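Local coordinates for protein cyanuric acid amidohydrolase (Azorhizobium caulinodans, PDB 4NQ3) that catalyses the hydrolytic opening of the s-triazine ring of cyanuric acid, giving carboxybiuret, which spontaneously loses carbon dioxide to form biuret, at residues 7-12 with 18-23. Residues are numbered along the deposited sequence; the frame is centred on the assembly and turned at random.
Sequences HRIATA and SGLAAA
The strand-loop-helix connection from strand 2-10 to helix 18-25 brings Ile-9 against the N-terminal part of the helix, where it meets Gly-19, Leu-20 and Ala-23. The strand and helix segments run at 134° to each other, their axes 7.9 Å apart at closest approach. Both branches of the isoleucine are engaged, and each has its own target. The CG2 methyl of Ile-9 lies against the backbone of Gly-19, 3.8 Å from Gly-19 C. The lack of a side chain on Gly-19 is consistent with this close approach. The longer branch, with CG1 anti to the carbonyl carbon (chi1 -60°) and the chain then extended, carries CD1 further along the helix. There Ile-9 CD1 comes to 3.7 Å from Leu-20 CA, and it also touches CB and CD1 of that leucine. The CB methyl of Ala-23, one helical turn on from Gly-19, meets Ile-9 CD1 more loosely at 4.4 Å.

Within this chain the strand is an outermost one of a four-stranded mixed sheet, in what is assigned as the first of the three repeating units of the monomer, and it pairs with strand 89-97, Ile-9 bonding through its backbone to Phe-90. Beyond the isoleucine, polar matching falls to a water, which donates to Ala-10 O at 2.6 Å and accepts from Gly-19 N at 2.8 Å, thereby serving an amide in the first turn. With an alanine in place of Ile-9, CG2 and CD1 would be gone, which is likely to open a gap over Gly-19 and leave Leu-20 and Ala-23 without their apolar partner on the strand. Leu-20 and Ala-23 also pack on Ile-29, which His-7 of the strand touches as well.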
loop_
_atom_site.group_PDB
_atom_site.type_symbol
_atom_site.label_atom_id
_atom_site.label_comp_id
_atom_site.label_asym_id
_atom_site.label_seq_id
_atom_site.Cartn_x
_atom_site.Cartn_y
_atom_site.Cartn_z
ATOM N N HIS A 7 -29.702 6.672 14.521
ATOM C CA HIS A 7 -29.477 5.237 14.740
ATOM C C HIS A 7 -28.098 4.779 14.291
ATOM O O HIS A 7 -27.781 4.898 13.117
ATOM C CB HIS A 7 -30.514 4.410 13.980
ATOM C CG HIS A 7 -31.932 4.738 14.319
ATOM N ND1 HIS A 7 -32.568 4.231 15.434
ATOM C CD2 HIS A 7 -32.840 5.526 13.691
ATOM C CE1 HIS A 7 -33.806 4.690 15.474
ATOM N NE2 HIS A 7 -33.996 5.477 14.427
ATOM N N ARG A 8 -27.287 4.234 15.193
ATOM C CA ARG A 8 -25.979 3.722 14.774
ATOM C C ARG A 8 -26.024 2.195 14.549
ATOM O O ARG A 8 -26.268 1.420 15.463
ATOM C CB ARG A 8 -24.906 4.081 15.788
ATOM C CG ARG A 8 -23.519 4.145 15.199
ATOM C CD ARG A 8 -22.504 4.811 16.170
ATOM N NE ARG A 8 -22.357 3.994 17.369
ATOM C CZ ARG A 8 -22.022 4.427 18.581
ATOM N NH1 ARG A 8 -21.762 5.705 18.833
ATOM N NH2 ARG A 8 -21.942 3.540 19.557
ATOM N N ILE A 9 -25.823 1.772 13.314
ATOM C CA ILE A 9 -25.971 0.378 12.958
ATOM C C ILE A 9 -24.640 -0.256 12.510
ATOM O O ILE A 9 -23.965 0.266 11.627
ATOM C CB ILE A 9 -27.030 0.231 11.850
ATOM C CG1 ILE A 9 -28.365 0.775 12.362
ATOM C CG2 ILE A 9 -27.171 -1.228 11.396
ATOM C CD1 ILE A 9 -29.480 0.740 11.364
ATOM N N ALA A 10 -24.251 -1.366 13.131
ATOM C CA ALA A 10 -23.055 -2.083 12.693
ATOM C C ALA A 10 -23.235 -2.735 11.295
ATOM O O ALA A 10 -24.347 -3.014 10.868
ATOM C CB ALA A 10 -22.689 -3.118 13.700
ATOM N N THR A 11 -22.137 -2.935 10.575
ATOM C CA THR A 11 -22.136 -3.596 9.265
ATOM C C THR A 11 -20.918 -4.522 9.167
ATOM O O THR A 11 -19.812 -4.160 9.592
ATOM C CB THR A 11 -22.067 -2.588 8.109
ATOM O OG1 THR A 11 -20.795 -1.929 8.171
ATOM C CG2 THR A 11 -23.172 -1.524 8.210
ATOM N N ALA A 12 -21.089 -5.692 8.573
ATOM C CA ALA A 12 -19.980 -6.632 8.487
ATOM C C ALA A 12 -19.252 -6.509 7.166
ATOM O O ALA A 12 -18.228 -7.149 6.957
ATOM C CB ALA A 12 -20.480 -8.046 8.673
ATOM N N SER A 18 -28.214 -5.642 6.600
ATOM C CA SER A 18 -29.068 -6.491 7.437
ATOM C C SER A 18 -29.588 -5.791 8.707
ATOM O O SER A 18 -30.713 -6.043 9.146
ATOM C CB SER A 18 -28.322 -7.773 7.797
ATOM O OG SER A 18 -27.256 -7.529 8.694
ATOM N N GLY A 19 -28.777 -4.928 9.303
ATOM C CA GLY A 19 -29.170 -4.321 10.550
ATOM C C GLY A 19 -30.156 -3.217 10.282
ATOM O O GLY A 19 -31.036 -2.931 11.099
ATOM N N LEU A 20 -30.021 -2.580 9.127
ATOM C CA LEU A 20 -30.966 -1.537 8.797
ATOM C C LEU A 20 -32.298 -2.187 8.436
ATOM O O LEU A 20 -33.356 -1.671 8.807
ATOM C CB LEU A 20 -30.451 -0.653 7.663
ATOM C CG LEU A 20 -31.516 0.322 7.141
ATOM C CD1 LEU A 20 -32.147 1.084 8.296
ATOM C CD2 LEU A 20 -30.925 1.289 6.126
ATOM N N ALA A 21 -32.255 -3.323 7.734
ATOM C CA ALA A 21 -33.464 -4.115 7.477
ATOM C C ALA A 21 -34.208 -4.470 8.757
ATOM O O ALA A 21 -35.425 -4.329 8.840
ATOM C CB ALA A 21 -33.122 -5.369 6.747
ATOM N N ALA A 22 -33.473 -4.959 9.749
ATOM C CA ALA A 22 -34.074 -5.386 11.012
ATOM C C ALA A 22 -34.670 -4.202 11.755
ATOM O O ALA A 22 -35.741 -4.324 12.358
ATOM C CB ALA A 22 -33.062 -6.094 11.886
ATOM N N ALA A 23 -33.977 -3.064 11.732
ATOM C CA ALA A 23 -34.488 -1.898 12.429
ATOM C C ALA A 23 -35.782 -1.458 11.777
ATOM O O ALA A 23 -36.695 -1.032 12.469
ATOM C CB ALA A 23 -33.484 -0.775 12.430
HETATM O O HOH W 1 -26.191 -3.736 9.206
#